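Local coordinates for single-strand DNA-binding protein (Agrobacterium tumefaciens, PDB 3BTP) that binds single-stranded but not double-stranded DNA regardless of sequence and mediates nuclear uptake of the transferred T-DNA strand during crown gall transformation, at residues 112-120 with 130-140; 257-268 with 303-314. One frame throughout, in Å; residues are numbered along the deposited sequence.

Contact 1 of 2, residues 112-120 with 130-140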
loop_
_atom_site.group_PDB
_atom_site.type_symbol
_atom_site.label_atom_id
_atom_site.label_comp_id
_atom_site.label_asym_id
_atom_site.label_seq_id
_atom_site.Cartn_x
_atom_site.Cartn_y
_atom_site.Cartn_z
ATOM N N ARG A 112 -1.859 2.696 24.078
ATOM C CA ARG A 112 -1.679 3.791 23.065
ATOM C C ARG A 112 -0.217 4.119 22.709
ATOM O O ARG A 112 0.661 4.175 23.573
ATOM C CB ARG A 112 -2.412 5.042 23.524
ATOM C CG ARG A 112 -3.913 4.826 23.519
ATOM C CD ARG A 112 -4.671 6.116 23.358
ATOM N NE ARG A 112 -4.961 6.329 21.956
ATOM C CZ ARG A 112 -6.033 5.853 21.325
ATOM N NH1 ARG A 112 -6.925 5.135 21.989
ATOM N NH2 ARG A 112 -6.212 6.092 20.031
ATOM N N ARG A 113 0.039 4.274 21.407
ATOM C CA ARG A 113 1.354 4.648 20.918
ATOM C C ARG A 113 1.618 6.083 21.251
ATOM O O ARG A 113 0.739 6.939 21.124
ATOM C CB ARG A 113 1.406 4.492 19.422
ATOM C CG ARG A 113 1.460 3.057 18.899
ATOM C CD ARG A 113 2.114 3.220 17.553
ATOM N NE ARG A 113 3.147 2.250 17.404
ATOM C CZ ARG A 113 4.419 2.455 17.140
ATOM N NH1 ARG A 113 4.912 3.649 16.948
ATOM N NH2 ARG A 113 5.183 1.384 17.043
ATOM N N THR A 114 2.845 6.345 21.659
ATOM C CA THR A 114 3.320 7.704 21.929
ATOM C C THR A 114 3.445 8.623 20.675
ATOM O O THR A 114 3.492 9.822 20.801
ATOM C CB THR A 114 4.675 7.651 22.652
ATOM O OG1 THR A 114 5.637 7.021 21.793
ATOM C CG2 THR A 114 4.543 6.881 24.044
ATOM N N ASP A 115 3.465 8.031 19.484
ATOM C CA ASP A 115 3.612 8.719 18.216
ATOM C C ASP A 115 2.384 8.565 17.309
ATOM O O ASP A 115 2.483 8.663 16.092
ATOM C CB ASP A 115 4.900 8.197 17.521
ATOM C CG ASP A 115 4.799 6.718 17.106
ATOM O OD1 ASP A 115 3.737 6.160 17.385
ATOM O OD2 ASP A 115 5.747 6.128 16.489
ATOM N N GLU A 116 1.220 8.345 17.904
ATOM C CA GLU A 116 -0.032 8.083 17.170
ATOM C C GLU A 116 -0.557 9.344 16.413
ATOM O O GLU A 116 -1.443 9.241 15.546
ATOM C CB GLU A 116 -1.087 7.513 18.154
ATOM C CG GLU A 116 -1.581 8.500 19.270
ATOM C CD GLU A 116 -2.833 7.947 20.111
ATOM O OE1 GLU A 116 -3.503 6.923 19.754
ATOM O OE2 GLU A 116 -3.151 8.569 21.148
ATOM N N TYR A 117 -0.044 10.538 16.810
ATOM C CA TYR A 117 -0.172 11.730 15.989
ATOM C C TYR A 117 1.057 12.632 16.067
ATOM O O TYR A 117 1.876 12.551 17.018
ATOM C CB TYR A 117 -1.545 12.483 16.138
ATOM C CG TYR A 117 -1.701 13.244 17.458
ATOM C CD1 TYR A 117 -1.163 14.539 17.612
ATOM C CD2 TYR A 117 -2.336 12.632 18.568
ATOM C CE1 TYR A 117 -1.265 15.236 18.816
ATOM C CE2 TYR A 117 -2.486 13.323 19.760
ATOM C CZ TYR A 117 -1.933 14.616 19.886
ATOM O OH TYR A 117 -2.047 15.273 21.073
ATOM N N ILE A 118 1.188 13.439 15.015
ATOM C CA ILE A 118 2.155 14.490 14.909
ATOM C C ILE A 118 1.384 15.799 14.581
ATOM O O ILE A 118 0.498 15.803 13.724
ATOM C CB ILE A 118 3.181 14.188 13.794
ATOM C CG1 ILE A 118 3.909 12.835 14.024
ATOM C CG2 ILE A 118 4.168 15.335 13.631
ATOM C CD1 ILE A 118 4.707 12.366 12.851
ATOM N N LEU A 119 1.735 16.899 15.253
ATOM C CA LEU A 119 1.160 18.219 14.959
ATOM C C LEU A 119 2.119 19.001 14.110
ATOM O O LEU A 119 3.272 19.217 14.519
ATOM C CB LEU A 119 0.875 19.021 16.270
ATOM C CG LEU A 119 -0.333 18.484 17.075
ATOM C CD1 LEU A 119 -0.671 19.503 18.179
ATOM C CD2 LEU A 119 -1.639 18.194 16.202
ATOM N N VAL A 120 1.686 19.386 12.910
ATOM C CA VAL A 120 2.589 20.138 12.028
ATOM C C VAL A 120 2.172 21.600 11.968
ATOM O O VAL A 120 0.990 21.912 11.904
ATOM C CB VAL A 120 2.683 19.564 10.578
ATOM C CG1 VAL A 120 3.835 20.263 9.792
ATOM C CG2 VAL A 120 2.866 18.024 10.601
ATOM N N GLY A 130 7.294 20.052 13.220
ATOM C CA GLY A 130 6.335 19.058 13.730
ATOM C C GLY A 130 6.663 18.733 15.161
ATOM O O GLY A 130 7.806 18.726 15.543
ATOM N N THR A 131 5.644 18.457 15.954
ATOM C CA THR A 131 5.870 17.791 17.238
ATOM C C THR A 131 5.001 16.567 17.469
ATOM O O THR A 131 3.805 16.567 17.261
ATOM C CB THR A 131 6.037 18.788 18.494
ATOM O OG1 THR A 131 5.338 18.317 19.645
ATOM C CG2 THR A 131 5.646 20.138 18.164
ATOM N N THR A 132 5.670 15.486 17.806
ATOM C CA THR A 132 4.972 14.247 18.072
ATOM C C THR A 132 4.168 14.373 19.346
ATOM O O THR A 132 4.619 15.038 20.300
ATOM C CB THR A 132 5.998 13.081 18.180
ATOM O OG1 THR A 132 6.790 13.102 16.985
ATOM C CG2 THR A 132 5.285 11.723 18.284
ATOM N N LYS A 133 3.027 13.716 19.399
ATOM C CA LYS A 133 2.187 13.772 20.578
ATOM C C LYS A 133 2.972 13.688 21.915
ATOM O O LYS A 133 2.799 14.557 22.786
ATOM C CB LYS A 133 1.112 12.660 20.512
ATOM C CG LYS A 133 0.580 12.180 21.930
ATOM C CD LYS A 133 -0.409 10.989 21.847
ATOM C CE LYS A 133 -1.427 11.116 22.967
ATOM N NZ LYS A 133 -2.400 9.946 23.127
ATOM N N CYS A 134 3.841 12.684 22.071
ATOM C CA CYS A 134 4.579 12.485 23.356
ATOM C C CYS A 134 5.591 13.597 23.720
ATOM O O CYS A 134 6.078 13.601 24.855
ATOM C CB CYS A 134 5.351 11.146 23.352
ATOM S SG CYS A 134 6.640 11.089 22.009
ATOM N N ASN A 135 5.960 14.461 22.756
ATOM C CA ASN A 135 6.925 15.564 22.965
ATOM C C ASN A 135 6.239 16.908 23.240
ATOM O O ASN A 135 6.913 17.877 23.549
ATOM C CB ASN A 135 7.876 15.723 21.771
ATOM C CG ASN A 135 8.895 14.571 21.663
ATOM O OD1 ASN A 135 9.106 13.821 22.606
ATOM N ND2 ASN A 135 9.563 14.467 20.528
ATOM N N LEU A 136 4.919 16.985 23.095
ATOM C CA LEU A 136 4.228 18.249 23.373
ATOM C C LEU A 136 4.422 18.741 24.820
ATOM O O LEU A 136 4.116 18.018 25.749
ATOM C CB LEU A 136 2.725 18.158 23.070
ATOM C CG LEU A 136 2.244 18.064 21.609
ATOM C CD1 LEU A 136 0.827 17.532 21.652
ATOM C CD2 LEU A 136 2.343 19.355 20.963
ATOM N N ASP A 137 4.897 19.990 24.978
ATOM C CA ASP A 137 5.139 20.565 26.328
ATOM C C ASP A 137 3.886 21.120 26.974
ATOM O O ASP A 137 3.939 21.586 28.105
ATOM C CB ASP A 137 6.342 21.565 26.379
ATOM C CG ASP A 137 6.144 22.818 25.492
ATOM O OD1 ASP A 137 5.002 23.092 25.075
ATOM O OD2 ASP A 137 7.143 23.517 25.159
ATOM N N HIS A 138 2.745 21.033 26.297
ATOM C CA HIS A 138 1.522 21.614 26.842
ATOM C C HIS A 138 0.375 20.872 26.182
ATOM O O HIS A 138 0.570 20.112 25.193
ATOM C CB HIS A 138 1.411 23.083 26.455
ATOM C CG HIS A 138 1.565 23.305 24.972
ATOM N ND1 HIS A 138 0.498 23.591 24.139
ATOM C CD2 HIS A 138 2.648 23.180 24.167
ATOM C CE1 HIS A 138 0.936 23.693 22.892
ATOM N NE2 HIS A 138 2.240 23.456 22.885
ATOM N N LEU A 139 -0.813 21.152 26.690
ATOM C CA LEU A 139 -1.997 20.549 26.229
ATOM C C LEU A 139 -2.618 21.491 25.183
ATOM O O LEU A 139 -3.156 22.526 25.534
ATOM C CB LEU A 139 -2.932 20.198 27.416
ATOM C CG LEU A 139 -2.316 19.190 28.473
ATOM C CD1 LEU A 139 -1.764 19.849 29.822
ATOM C CD2 LEU A 139 -3.283 18.010 28.841
ATOM N N PRO A 140 -2.522 21.135 23.863
ATOM C CA PRO A 140 -2.914 22.160 22.866
ATOM C C PRO A 140 -4.411 22.468 22.994
ATOM O O PRO A 140 -5.146 21.620 23.392
ATOM C CB PRO A 140 -2.561 21.517 21.526
ATOM C CG PRO A 140 -1.675 20.425 21.834
ATOM C CD PRO A 140 -2.096 19.888 23.206
#
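Lys133 lies across one face of the Tyr117 ring at about a right angle and forms the tight part of this contact. Its CB stands almost over the ring centre in a CH-pi contact, 3.7 Å from the centroid and 12° off the ring normal. Tyr117 CG sits between its own backbone N and carbonyl carbon (chi1 73°), which swings the ring under the lysine. Lys133 N closes the grip on the same residue, donating to Tyr117 O at 2.9 Å. Two residues along, Leu119 and Thr131 form an antiparallel hydrogen-bonded pair, with N-H to O bonds both ways. Beside them Leu119 CD1 meets Pro140 CG at 3.9 Å and Leu136 CD2 at 4.1 Å.

Toward Arg112 the contact opens to solvent: Arg112, Thr114 and Cys134 are exposed, though Glu116 is buried. Lys133 NZ forms a salt bridge with Glu116 OE2 from the anti side, while Arg112 takes the carboxylate side-on from the syn side, with NE to OE2 at 3.0 Å and NH2 to OE1 at 2.8 Å. The carboxylate joins Arg112 and Lys133 in one salt-bridge network, each oxygen taking more than one donor. On the solvent side, Cys134 N makes a bent bond to Thr114 O (3.2 Å, 137° at the hydrogen), and the CB atoms of the two residues touch.

The hairpin of strands 117-124 and 127-132 forms one side of a four-stranded antiparallel sheet, with 149-153 next to 117-124. Phe145 of helix 142-147 packs on Tyr117, Leu119 and Pro140; Ile118 and Thr132 turn to Ile272 of strand 272-275.

Contact 2 of 2, residues 257-268 with 303-314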
loop_
_atom_site.group_PDB
_atom_site.type_symbol
_atom_site.label_atom_id
_atom_site.label_comp_id
_atom_site.label_asym_id
_atom_site.label_seq_id
_atom_site.Cartn_x
_atom_site.Cartn_y
_atom_site.Cartn_z
ATOM N N GLY A 257 -3.471 18.965 4.710
ATOM C CA GLY A 257 -2.251 18.161 4.412
ATOM C C GLY A 257 -1.693 18.448 3.023
ATOM O O GLY A 257 -0.663 17.877 2.599
ATOM N N SER A 258 -2.337 19.388 2.314
ATOM C CA SER A 258 -1.942 19.669 0.952
ATOM C C SER A 258 -0.829 20.689 0.778
ATOM O O SER A 258 -0.738 21.291 -0.281
ATOM C CB SER A 258 -3.173 19.870 0.036
ATOM O OG SER A 258 -3.531 18.530 -0.505
ATOM N N LEU A 259 0.049 20.827 1.785
ATOM C CA LEU A 259 1.147 21.767 1.770
ATOM C C LEU A 259 2.397 21.303 2.480
ATOM O O LEU A 259 3.180 22.156 2.877
ATOM C CB LEU A 259 0.756 23.150 2.401
ATOM C CG LEU A 259 -0.149 24.161 1.637
ATOM C CD1 LEU A 259 -0.273 25.580 2.325
ATOM C CD2 LEU A 259 0.270 24.350 0.187
ATOM N N LEU A 260 2.657 20.010 2.602
ATOM C CA LEU A 260 3.738 19.515 3.438
ATOM C C LEU A 260 4.931 19.256 2.567
ATOM O O LEU A 260 4.797 19.160 1.347
ATOM C CB LEU A 260 3.365 18.186 4.118
ATOM C CG LEU A 260 2.099 18.095 4.963
ATOM C CD1 LEU A 260 1.435 16.603 5.026
ATOM C CD2 LEU A 260 2.349 18.775 6.328
ATOM N N PRO A 261 6.099 19.085 3.182
ATOM C CA PRO A 261 7.306 18.728 2.411
ATOM C C PRO A 261 7.293 17.255 1.988
ATOM O O PRO A 261 6.380 16.492 2.365
ATOM C CB PRO A 261 8.488 19.021 3.372
ATOM C CG PRO A 261 7.909 19.563 4.602
ATOM C CD PRO A 261 6.387 19.218 4.618
ATOM N N ASP A 262 8.269 16.901 1.173
ATOM C CA ASP A 262 8.385 15.643 0.528
ATOM C C ASP A 262 8.668 14.545 1.595
ATOM O O ASP A 262 8.182 13.411 1.488
ATOM C CB ASP A 262 9.611 15.708 -0.409
ATOM C CG ASP A 262 9.561 16.885 -1.432
ATOM O OD1 ASP A 262 8.472 17.376 -1.752
ATOM O OD2 ASP A 262 10.629 17.329 -1.943
ATOM N N ILE A 263 9.506 14.880 2.582
ATOM C CA ILE A 263 10.193 13.890 3.415
ATOM C C ILE A 263 9.918 14.284 4.838
ATOM O O ILE A 263 10.063 15.423 5.206
ATOM C CB ILE A 263 11.698 13.829 3.148
ATOM C CG1 ILE A 263 12.015 13.317 1.720
ATOM C CG2 ILE A 263 12.388 12.985 4.160
ATOM C CD1 ILE A 263 13.419 13.632 1.233
ATOM N N LEU A 264 9.490 13.318 5.633
ATOM C CA LEU A 264 9.413 13.439 7.107
ATOM C C LEU A 264 10.313 12.389 7.776
ATOM O O LEU A 264 10.129 11.203 7.588
ATOM C CB LEU A 264 7.935 13.250 7.555
ATOM C CG LEU A 264 7.463 13.516 9.021
ATOM C CD1 LEU A 264 5.924 13.439 9.060
ATOM C CD2 LEU A 264 8.014 12.515 10.000
ATOM N N ILE A 265 11.247 12.819 8.620
ATOM C CA ILE A 265 12.121 11.919 9.353
ATOM C C ILE A 265 11.633 11.951 10.793
ATOM O O ILE A 265 11.446 12.998 11.366
ATOM C CB ILE A 265 13.599 12.465 9.359
ATOM C CG1 ILE A 265 14.075 12.899 7.942
ATOM C CG2 ILE A 265 14.618 11.532 10.182
ATOM C CD1 ILE A 265 14.282 11.799 6.990
ATOM N N LYS A 266 11.439 10.806 11.407
ATOM C CA LYS A 266 11.029 10.800 12.793
ATOM C C LYS A 266 12.082 9.993 13.556
ATOM O O LYS A 266 12.129 8.771 13.403
ATOM C CB LYS A 266 9.669 10.153 12.955
ATOM C CG LYS A 266 9.175 10.184 14.433
ATOM C CD LYS A 266 7.633 9.971 14.573
ATOM C CE LYS A 266 7.257 8.568 14.442
ATOM N NZ LYS A 266 7.984 7.498 15.272
ATOM N N THR A 267 12.905 10.664 14.375
ATOM C CA THR A 267 14.049 9.999 15.036
ATOM C C THR A 267 13.556 9.063 16.151
ATOM O O THR A 267 12.391 9.148 16.563
ATOM C CB THR A 267 15.029 11.064 15.693
ATOM O OG1 THR A 267 14.495 11.489 16.958
ATOM C CG2 THR A 267 15.283 12.286 14.818
ATOM N N PRO A 268 14.450 8.192 16.690
ATOM C CA PRO A 268 14.084 7.346 17.825
ATOM C C PRO A 268 13.568 8.108 19.064
ATOM O O PRO A 268 12.831 7.520 19.896
ATOM C CB PRO A 268 15.399 6.645 18.133
ATOM C CG PRO A 268 16.062 6.554 16.728
ATOM C CD PRO A 268 15.845 7.922 16.245
ATOM N N THR A 303 15.209 5.048 13.302
ATOM C CA THR A 303 14.604 6.212 12.661
ATOM C C THR A 303 13.596 5.830 11.567
ATOM O O THR A 303 13.827 4.935 10.815
ATOM C CB THR A 303 15.705 7.147 12.073
ATOM O OG1 THR A 303 16.587 7.496 13.136
ATOM C CG2 THR A 303 15.115 8.482 11.574
ATOM N N GLU A 304 12.467 6.520 11.509
ATOM C CA GLU A 304 11.464 6.274 10.449
ATOM C C GLU A 304 11.545 7.343 9.367
ATOM O O GLU A 304 11.740 8.479 9.657
ATOM C CB GLU A 304 10.083 6.256 11.064
ATOM C CG GLU A 304 9.777 4.913 11.668
ATOM C CD GLU A 304 8.457 4.875 12.474
ATOM O OE1 GLU A 304 7.551 5.773 12.332
ATOM O OE2 GLU A 304 8.340 3.889 13.241
ATOM N N ILE A 305 11.376 6.967 8.123
ATOM C CA ILE A 305 11.334 7.944 7.052
ATOM C C ILE A 305 10.031 7.791 6.331
ATOM O O ILE A 305 9.728 6.712 5.883
ATOM C CB ILE A 305 12.500 7.736 5.977
ATOM C CG1 ILE A 305 13.904 7.738 6.643
ATOM C CG2 ILE A 305 12.411 8.834 4.885
ATOM C CD1 ILE A 305 14.973 7.194 5.743
ATOM N N LYS A 306 9.291 8.896 6.195
ATOM C CA LYS A 306 8.069 9.011 5.414
ATOM C C LYS A 306 8.285 9.853 4.186
ATOM O O LYS A 306 8.909 10.926 4.216
ATOM C CB LYS A 306 6.947 9.715 6.201
ATOM C CG LYS A 306 6.975 9.351 7.634
ATOM C CD LYS A 306 6.836 7.818 7.908
ATOM C CE LYS A 306 6.972 7.590 9.453
ATOM N NZ LYS A 306 6.666 6.183 9.896
ATOM N N LEU A 307 7.665 9.361 3.130
ATOM C CA LEU A 307 7.730 9.975 1.808
ATOM C C LEU A 307 6.273 10.322 1.410
ATOM O O LEU A 307 5.372 9.472 1.422
ATOM C CB LEU A 307 8.385 8.976 0.887
ATOM C CG LEU A 307 9.900 8.863 0.720
ATOM C CD1 LEU A 307 10.758 9.728 1.569
ATOM C CD2 LEU A 307 10.318 7.459 0.826
ATOM N N LYS A 308 6.070 11.586 1.113
ATOM C CA LYS A 308 4.769 12.121 0.780
ATOM C C LYS A 308 4.174 11.678 -0.548
ATOM O O LYS A 308 4.849 11.628 -1.579
ATOM C CB LYS A 308 4.845 13.625 0.744
ATOM C CG LYS A 308 3.480 14.137 0.811
ATOM C CD LYS A 308 3.410 15.604 1.072
ATOM C CE LYS A 308 2.819 16.268 -0.136
ATOM N NZ LYS A 308 1.875 17.301 0.467
ATOM N N SER A 309 2.900 11.393 -0.490
ATOM C CA SER A 309 2.133 11.055 -1.640
ATOM C C SER A 309 1.511 12.362 -2.205
ATOM O O SER A 309 1.393 13.373 -1.474
ATOM C CB SER A 309 1.095 9.994 -1.181
ATOM O OG SER A 309 0.058 9.863 -2.096
ATOM N N LYS A 310 1.151 12.392 -3.480
ATOM C CA LYS A 310 0.388 13.578 -4.009
ATOM C C LYS A 310 -0.896 13.908 -3.275
ATOM O O LYS A 310 -1.399 15.043 -3.336
ATOM C CB LYS A 310 0.070 13.434 -5.493
ATOM C CG LYS A 310 1.356 13.509 -6.315
ATOM C CD LYS A 310 1.185 12.860 -7.673
ATOM C CE LYS A 310 2.542 12.269 -8.077
ATOM N NZ LYS A 310 3.400 13.391 -8.635
ATOM N N SER A 311 -1.404 12.941 -2.531
ATOM C CA SER A 311 -2.611 13.137 -1.754
ATOM C C SER A 311 -2.375 13.865 -0.429
ATOM O O SER A 311 -3.307 14.467 0.215
ATOM C CB SER A 311 -3.294 11.789 -1.553
ATOM O OG SER A 311 -2.464 10.981 -0.714
ATOM N N GLY A 312 -1.149 13.810 0.030
ATOM C CA GLY A 312 -0.917 14.326 1.352
ATOM C C GLY A 312 -0.492 13.271 2.345
ATOM O O GLY A 312 0.129 13.607 3.327
ATOM N N ILE A 313 -0.775 12.002 2.068
ATOM C CA ILE A 313 -0.295 10.904 2.899
ATOM C C ILE A 313 1.224 10.788 2.923
ATOM O O ILE A 313 1.863 10.794 1.912
ATOM C CB ILE A 313 -0.928 9.513 2.497
ATOM C CG1 ILE A 313 -2.455 9.613 2.363
ATOM C CG2 ILE A 313 -0.436 8.366 3.416
ATOM C CD1 ILE A 313 -3.001 8.415 1.714
ATOM N N MET A 314 1.780 10.620 4.115
ATOM C CA MET A 314 3.194 10.345 4.310
ATOM C C MET A 314 3.384 8.881 4.574
ATOM O O MET A 314 3.206 8.402 5.703
ATOM C CB MET A 314 3.668 11.175 5.511
ATOM C CG MET A 314 3.348 12.598 5.318
ATOM S SD MET A 314 4.682 13.664 4.775
ATOM C CE MET A 314 5.793 12.667 4.177
HETATM O O HOH W 1 -1.363 16.913 -1.370
#
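Leu264 and Lys306, and Lys266 and Glu304, are the two hydrogen-bonded pairs of this antiparallel strand pairing, each joined by N-H to O bonds in both directions. Lys306 N to Leu264 O is nearly straight (2.8 Å, 178° at the hydrogen) and lies in the carbonyl plane. Lys308 N to Asp262 O extends the series beyond the strand 263-266.

Apolar contacts fill the face bearing Ile263, Ile265, Ile305 and Leu307. Ile263 CG1 lies alongside Leu307 CD1 at 3.8 Å, and Ile265 CD1 reaches over to Ile305 CG2. Packing is tightest where Ile265 CG2 presses on Thr303 CG2 at 3.4 Å. On the other face the Met314 chain folds back through its last two torsions (-101° and 18°) and brings CE to Leu264 CB at 4.0 Å.

Charged groups gather on that second face. Glu304 OE1 takes Lys306 NZ at 2.6 Å from above its carboxylate plane and Lys266 NZ in a long, weak salt bridge at 3.4 Å. Asp115 and Arg153 join the network, as partners of Lys266 and Glu304 respectively.

Loop contacts close the far end. Lys308 NZ bonds weakly to Gly257 O, and a water linking Ser258 OG to Lys310 O bridges the loops.

Strands 263-266 and 304-308 are the inner pair of a four-stranded antiparallel sheet, flanked by 272-275 and 314-316; Asp262 and Ile263 facing Ser275 make a classic beta bulge. Helix 288-299 backs the Ile265 face through Ile295 and Phe288, while Leu151 of strand 149-153 packs against Leu260 and Leu264.

How the contacts relate
Contact 1 is complete before contact 2 opens along the chain, and their centres lie about 16 Å apart on the same side of the chain's centre. Each belongs to its own four-stranded antiparallel sheet, both with strand order 2-1-3-4: contact 1 joins an outermost strand to its neighbour, contact 2 the two inner strands. The sheets meet through side chains: Ile118 CD1 touches Leu264 CD1 and Val120 CG1 touches Leu260 CD2, both at 4.1 Å, and a salt bridge from Asp115 OD2 to Lys266 NZ at 2.9 Å ties them. A local hairpin and a longer-range strand pairing are thus fastened into one body, separate from the eight-stranded barrel formed later in the chain.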